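Local coordinates for protein periplasmic beta-glucosidase (Pseudomonas aeruginosa, PDB 6R5T) that probably hydrolyses terminal, non-reducing beta-D-glucosyl residues to release beta-D-glucose in the periplasm, as a member of glycosyl hydrolase family 3, at residues S122-V127 against R158-S163; A77-H82 against A174-A179. The protein carries 1 engineered substitution. All blocks are in the same frame, centred on the assembly; numbering follows the deposited sequence. Where two conformers were deposited one is given.

Both contacts belong to the TIM-barrel domain, and their centres lie 8 Å apart. Contact 1 is nested in sequence inside the loop closed by contact 2, and strand 121-122 also lies between strands 75-78 and 172-178 in the barrel. Backbone Phe123 N lies 2.9 Å from Tyr78 O, and Ser122 OG reaches Val80 O at 2.8 Å. Across to the next strand, Phe123 O lies 2.8 Å from Lys176 NZ. Contact 2 grips the bound beta-D-glucopyranose directly through Asp79, Lys176 and His177. Contact 1 touches the same sugar through Phe123, while its own helix-loop packing lies behind the pocket.

Contact 1. Residues S122-V127 against R158-S163; sequences SFSPMV and RAYQGS. With BGC (beta-D-glucopyranose), chain C.
In the beta-alpha unit of the TIM barrel that joins strand 121-122 to helix 146-161, Ser124 of the loop leaving the strand meets Tyr160 from the last turn of the helix. The link is a hydroxyl-hydroxyl hydrogen bond, Ser124 OG to Tyr160 OH at 2.6 Å, in which either oxygen may be the donor. The serine CB points toward the helix, and with OG anti to the backbone N (chi1 -177°) the hydroxyl meets that of the tyrosine, OG lying in the plane of the tyrosine ring at its edge. The angle CZ-OH-OG is about 114°, and OG sits on the CE2 side, 3.4 Å from Tyr160 CE2. Ser124 has a second conformer, for which the bond is in doubt. The peptide between Ser124 and Pro125 is cis; Pro125 N also lies at the ring edge, and Pro125 CD makes an apolar contact with Tyr160 CE2 at 4.2 Å. Phe123, the centre of an inverse gamma turn, sends its side chain away from the helix instead, and its CB comes within 3.4 Å of O2 of the bound glucose. The tyrosine ring also packs on Ala107 and Ala111 of helix 100-116, while Ser124 and Pro125 both rest on Met156, one turn earlier in helix 146-161. Beyond Tyr160, Gln161 hydrogen-bonds Ala173 and Gly217, and backbone bonds from Pro125 and Val127 to Lys176 fasten the loop to strand 172-178.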
loop_
_atom_site.group_PDB
_atom_site.type_symbol
_atom_site.label_atom_id
_atom_site.label_comp_id
_atom_site.label_asym_id
_atom_site.label_seq_id
_atom_site.Cartn_x
_atom_site.Cartn_y
_atom_site.Cartn_z
ATOM N N SER A 122 14.708 -10.446 27.201
ATOM C CA SER A 122 14.806 -10.390 25.732
ATOM C C SER A 122 13.852 -9.337 25.187
ATOM O O SER A 122 12.699 -9.274 25.606
ATOM C CB SER A 122 14.527 -11.723 25.099
ATOM O OG SER A 122 14.696 -11.599 23.670
ATOM N N PHE A 123 14.324 -8.653 24.150
ATOM C CA PHE A 123 13.435 -7.804 23.324
ATOM C C PHE A 123 12.734 -8.730 22.326
ATOM O O PHE A 123 13.152 -8.823 21.168
ATOM C CB PHE A 123 14.275 -6.742 22.651
ATOM C CG PHE A 123 15.048 -5.849 23.593
ATOM C CD1 PHE A 123 14.462 -5.290 24.710
ATOM C CD2 PHE A 123 16.358 -5.554 23.320
ATOM C CE1 PHE A 123 15.218 -4.468 25.538
ATOM C CE2 PHE A 123 17.104 -4.744 24.149
ATOM C CZ PHE A 123 16.513 -4.196 25.240
ATOM N N SER A 124 11.735 -9.416 22.797
ATOM C CA SER A 124 11.017 -10.513 22.092
ATOM C C SER A 124 9.795 -10.827 22.940
ATOM O O SER A 124 9.853 -10.619 24.144
ATOM C CB SER A 124 11.941 -11.707 21.948
ATOM O OG SER A 124 11.386 -12.820 21.226
ATOM N N PRO A 125 8.677 -11.327 22.393
ATOM C CA PRO A 125 8.507 -11.635 20.963
ATOM C C PRO A 125 8.179 -10.383 20.126
ATOM O O PRO A 125 7.615 -9.425 20.603
ATOM C CB PRO A 125 7.303 -12.556 20.990
ATOM C CG PRO A 125 6.479 -12.075 22.143
ATOM C CD PRO A 125 7.511 -11.703 23.181
ATOM N N MET A 126 8.538 -10.454 18.855
ATOM C CA MET A 126 8.036 -9.524 17.834
ATOM C C MET A 126 6.709 -10.046 17.326
ATOM O O MET A 126 6.670 -11.165 16.844
ATOM C CB MET A 126 9.076 -9.419 16.709
ATOM C CG MET A 126 8.766 -8.356 15.657
ATOM S SD MET A 126 7.586 -8.938 14.451
ATOM C CE MET A 126 7.983 -7.859 13.054
ATOM N N VAL A 127 5.651 -9.270 17.479
ATOM C CA VAL A 127 4.268 -9.710 17.181
ATOM C C VAL A 127 3.556 -8.745 16.251
ATOM O O VAL A 127 2.303 -8.707 16.261
ATOM C CB VAL A 127 3.513 -9.920 18.497
ATOM C CG1 VAL A 127 4.268 -10.932 19.357
ATOM C CG2 VAL A 127 3.260 -8.654 19.294
ATOM N N ARG A 158 4.731 -16.611 27.831
ATOM C CA ARG A 158 4.641 -17.627 28.913
ATOM C C ARG A 158 5.870 -18.508 28.934
ATOM O O ARG A 158 6.375 -18.862 30.059
ATOM C CB ARG A 158 3.334 -18.388 28.796
ATOM C CG ARG A 158 2.114 -17.536 29.115
ATOM C CD ARG A 158 0.853 -18.374 29.199
ATOM N NE ARG A 158 0.497 -18.956 27.922
ATOM C CZ ARG A 158 -0.299 -18.411 26.992
ATOM N NH1 ARG A 158 -0.881 -17.232 27.166
ATOM N NH2 ARG A 158 -0.505 -19.079 25.873
ATOM N N ALA A 159 6.386 -18.897 27.770
ATOM C CA ALA A 159 7.552 -19.785 27.690
ATOM C C ALA A 159 8.802 -19.081 28.200
ATOM O O ALA A 159 9.629 -19.718 28.891
ATOM C CB ALA A 159 7.681 -20.296 26.285
ATOM N N TYR A 160 8.979 -17.807 27.872
ATOM C CA TYR A 160 10.154 -17.047 28.342
ATOM C C TYR A 160 10.091 -16.876 29.851
ATOM O O TYR A 160 11.122 -17.083 30.528
ATOM C CB TYR A 160 10.225 -15.660 27.693
ATOM C CG TYR A 160 10.640 -15.586 26.236
ATOM C CD1 TYR A 160 11.593 -16.407 25.676
ATOM C CD2 TYR A 160 10.169 -14.558 25.435
ATOM C CE1 TYR A 160 12.057 -16.252 24.386
ATOM C CE2 TYR A 160 10.589 -14.414 24.113
ATOM C CZ TYR A 160 11.567 -15.231 23.599
ATOM O OH TYR A 160 12.033 -15.081 22.321
ATOM N N GLN A 161 8.929 -16.487 30.373
ATOM C CA GLN A 161 8.839 -15.975 31.775
ATOM C C GLN A 161 8.598 -17.113 32.769
ATOM O O GLN A 161 8.855 -16.899 33.984
ATOM C CB GLN A 161 7.775 -14.894 31.867
ATOM C CG GLN A 161 8.070 -13.719 30.939
ATOM C CD GLN A 161 7.320 -12.445 31.258
ATOM O OE1 GLN A 161 7.757 -11.339 30.894
ATOM N NE2 GLN A 161 6.159 -12.588 31.889
ATOM N N GLY A 162 8.149 -18.267 32.288
ATOM C CA GLY A 162 7.906 -19.437 33.170
ATOM C C GLY A 162 6.843 -19.163 34.217
ATOM O O GLY A 162 6.052 -18.214 34.112
ATOM N N SER A 163 6.840 -19.960 35.286
ATOM C CA SER A 163 5.877 -19.772 36.402
ATOM C C SER A 163 6.384 -18.687 37.362
ATOM O O SER A 163 5.569 -18.163 38.105
ATOM C CB SER A 163 5.622 -21.063 37.160
ATOM O OG SER A 163 6.842 -21.597 37.628
HETATM C C2 BGC C . 15.593 -4.323 18.789
HETATM C C3 BGC C . 16.540 -3.174 19.190
HETATM C C4 BGC C . 17.150 -2.646 17.863
HETATM C C5 BGC C . 15.974 -2.132 17.013
HETATM C C6 BGC C . 16.406 -1.634 15.651
HETATM C C1 BGC C . 14.540 -3.788 17.811
HETATM O O1 BGC C . 13.820 -4.917 17.426
HETATM O O2 BGC C . 14.912 -4.928 19.881
HETATM O O3 BGC C . 17.596 -3.710 20.013
HETATM O O4 BGC C . 18.034 -1.562 18.191
HETATM O O5 BGC C . 15.171 -3.221 16.666
HETATM O O6 BGC C . 15.270 -1.140 14.932
#

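Contact 2. Residues A77-H82 against A174-A179; sequences AYDVAH and AVKHFA. With BGC (beta-D-glucopyranose), chain C.
Asp79 turns its carboxylate beside its own backbone N (chi1 -76°), while Lys176 has CG between its backbone N and carbonyl carbon (chi1 70°) and then runs fully extended, which brings the carboxylate and the ammonium group together at O2 of the bound sugar. Asp79 OD1 and Lys176 NZ form a salt bridge at 3.2 Å, the one direct contact between 77-82 and 174-179; the bound beta-D-glucopyranose bridges the two segments further. The carboxylate takes two neighbouring hydroxyls of this glucose, one on each oxygen: O2 donates to Asp79 OD1 at a short 2.5 Å, and O3 to Asp79 OD2 at 2.7 Å. This two-point grip should fix the rotation of the carboxylate. The ammonium group reaches the adjoining pair, with Lys176 NZ giving bonds of 2.8 Å to O1 and 3.0 Å to O2. O2 is therefore bonded by both members of the ion pair, the three groups forming a triangle. O1 is held from another direction by His177, whose NE2 lies 2.7 Å away with an almost straight bond (165°); the proton may belong to either partner. Asp128 OD2 is hydrogen-bonded to ND1, the other ring nitrogen, which probably fixes the ring's rotation, and Lys176 CG lies 3.7 Å above one face of the imidazole, over its centre. A cis peptide joins Lys176 to His177 and probably helps both consecutive side chains reach O1. Arg137 and Glu486 add further bonds to the glucose, and the linked galactose touches Asp79. Charged and imidazole groups projecting from the C-terminal ends of parallel strands around a sugar are characteristic of the TIM-barrel substrate pocket in family 3 glycoside hydrolases.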
loop_
_atom_site.group_PDB
_atom_site.type_symbol
_atom_site.label_atom_id
_atom_site.label_comp_id
_atom_site.label_asym_id
_atom_site.label_seq_id
_atom_site.Cartn_x
_atom_site.Cartn_y
_atom_site.Cartn_z
ATOM N N ALA A 77 19.758 -6.992 29.044
ATOM C CA ALA A 77 18.852 -7.404 27.959
ATOM C C ALA A 77 19.625 -7.731 26.693
ATOM O O ALA A 77 20.746 -7.254 26.479
ATOM C CB ALA A 77 17.809 -6.326 27.750
ATOM N N TYR A 78 18.935 -8.471 25.825
ATOM C CA TYR A 78 19.440 -8.808 24.476
ATOM C C TYR A 78 18.276 -9.143 23.556
ATOM O O TYR A 78 17.168 -9.322 23.992
ATOM C CB TYR A 78 20.412 -9.954 24.607
ATOM C CG TYR A 78 21.314 -10.262 23.441
ATOM C CD1 TYR A 78 21.958 -9.267 22.728
ATOM C CD2 TYR A 78 21.545 -11.578 23.095
ATOM C CE1 TYR A 78 22.820 -9.563 21.684
ATOM C CE2 TYR A 78 22.426 -11.894 22.066
ATOM C CZ TYR A 78 23.061 -10.877 21.373
ATOM O OH TYR A 78 23.954 -11.166 20.378
ATOM N N ASP A 79 18.574 -9.176 22.273
ATOM C CA ASP A 79 17.639 -9.486 21.153
ATOM C C ASP A 79 17.705 -11.005 20.934
ATOM O O ASP A 79 18.303 -11.465 19.986
ATOM C CB ASP A 79 18.022 -8.648 19.941
ATOM C CG ASP A 79 17.593 -7.191 20.051
ATOM O OD1 ASP A 79 16.361 -6.967 20.213
ATOM O OD2 ASP A 79 18.452 -6.278 19.933
ATOM N N VAL A 80 17.091 -11.747 21.830
ATOM C CA VAL A 80 16.943 -13.204 21.736
ATOM C C VAL A 80 15.614 -13.435 21.027
ATOM O O VAL A 80 14.586 -13.464 21.644
ATOM C CB VAL A 80 17.056 -13.875 23.105
ATOM C CG1 VAL A 80 16.917 -15.340 22.961
ATOM C CG2 VAL A 80 18.379 -13.567 23.768
ATOM N N ALA A 81 15.671 -13.407 19.710
ATOM C CA ALA A 81 14.470 -13.373 18.842
ATOM C C ALA A 81 14.000 -14.790 18.500
ATOM O O ALA A 81 12.801 -15.037 18.548
ATOM C CB ALA A 81 14.831 -12.595 17.604
ATOM N N HIS A 82 14.920 -15.675 18.098
ATOM C CA HIS A 82 14.602 -17.061 17.696
ATOM C C HIS A 82 15.773 -17.950 18.101
ATOM O O HIS A 82 16.188 -18.791 17.304
ATOM C CB HIS A 82 14.264 -17.155 16.199
ATOM C CG HIS A 82 15.315 -16.687 15.264
ATOM N ND1 HIS A 82 16.135 -17.548 14.592
ATOM C CD2 HIS A 82 15.683 -15.451 14.891
ATOM C CE1 HIS A 82 16.971 -16.854 13.830
ATOM N NE2 HIS A 82 16.740 -15.558 14.020
ATOM N N ALA A 174 10.027 -8.514 26.643
ATOM C CA ALA A 174 9.703 -7.147 26.229
ATOM C C ALA A 174 9.081 -7.270 24.819
ATOM O O ALA A 174 9.806 -7.312 23.859
ATOM C CB ALA A 174 10.929 -6.258 26.250
ATOM N N VAL A 175 7.762 -7.358 24.791
ATOM C CA VAL A 175 6.987 -7.539 23.534
ATOM C C VAL A 175 7.232 -6.302 22.661
ATOM O O VAL A 175 7.315 -5.162 23.156
ATOM C CB VAL A 175 5.503 -7.815 23.771
ATOM C CG1 VAL A 175 4.779 -6.708 24.513
ATOM C CG2 VAL A 175 4.814 -8.140 22.455
ATOM N N LYS A 176 7.332 -6.534 21.350
ATOM C CA LYS A 176 7.682 -5.414 20.417
ATOM C C LYS A 176 6.936 -5.665 19.093
ATOM O O LYS A 176 6.482 -6.785 18.864
ATOM C CB LYS A 176 9.195 -5.343 20.236
ATOM C CG LYS A 176 9.839 -6.475 19.455
ATOM C CD LYS A 176 11.343 -6.430 19.498
ATOM C CE LYS A 176 12.028 -7.430 18.622
ATOM N NZ LYS A 176 13.497 -7.353 18.831
ATOM N N HIS A 177 6.784 -4.656 18.248
ATOM C CA HIS A 177 7.164 -3.260 18.404
ATOM C C HIS A 177 5.862 -2.466 18.550
ATOM O O HIS A 177 5.090 -2.403 17.594
ATOM C CB HIS A 177 7.958 -2.770 17.201
ATOM C CG HIS A 177 9.203 -3.528 16.915
ATOM N ND1 HIS A 177 9.207 -4.610 16.054
ATOM C CD2 HIS A 177 10.481 -3.315 17.316
ATOM C CE1 HIS A 177 10.476 -5.021 15.967
ATOM N NE2 HIS A 177 11.242 -4.292 16.722
ATOM N N PHE A 178 5.574 -1.914 19.725
ATOM C CA PHE A 178 4.240 -1.334 20.012
ATOM C C PHE A 178 4.244 0.062 19.418
ATOM O O PHE A 178 4.928 0.951 19.965
ATOM C CB PHE A 178 4.056 -1.337 21.527
ATOM C CG PHE A 178 2.669 -0.997 21.973
ATOM C CD1 PHE A 178 1.603 -1.779 21.614
ATOM C CD2 PHE A 178 2.447 0.080 22.824
ATOM C CE1 PHE A 178 0.326 -1.500 22.080
ATOM C CE2 PHE A 178 1.160 0.398 23.248
ATOM C CZ PHE A 178 0.090 -0.403 22.881
ATOM N N ALA A 179 3.525 0.324 18.296
ATOM C CA ALA A 179 2.629 -0.610 17.624
ATOM C C ALA A 179 2.608 -0.302 16.127
ATOM O O ALA A 179 2.890 0.817 15.719
ATOM C CB ALA A 179 1.222 -0.482 18.180
HETATM C C2 BGC C . 15.593 -4.323 18.789
HETATM C C3 BGC C . 16.540 -3.174 19.190
HETATM C C4 BGC C . 17.150 -2.646 17.863
HETATM C C5 BGC C . 15.974 -2.132 17.013
HETATM C C6 BGC C . 16.406 -1.634 15.651
HETATM C C1 BGC C . 14.540 -3.788 17.811
HETATM O O1 BGC C . 13.820 -4.917 17.426
HETATM O O2 BGC C . 14.912 -4.928 19.881
HETATM O O3 BGC C . 17.596 -3.710 20.013
HETATM O O4 BGC C . 18.034 -1.562 18.191
HETATM O O5 BGC C . 15.171 -3.221 16.666
HETATM O O6 BGC C . 15.270 -1.140 14.932
#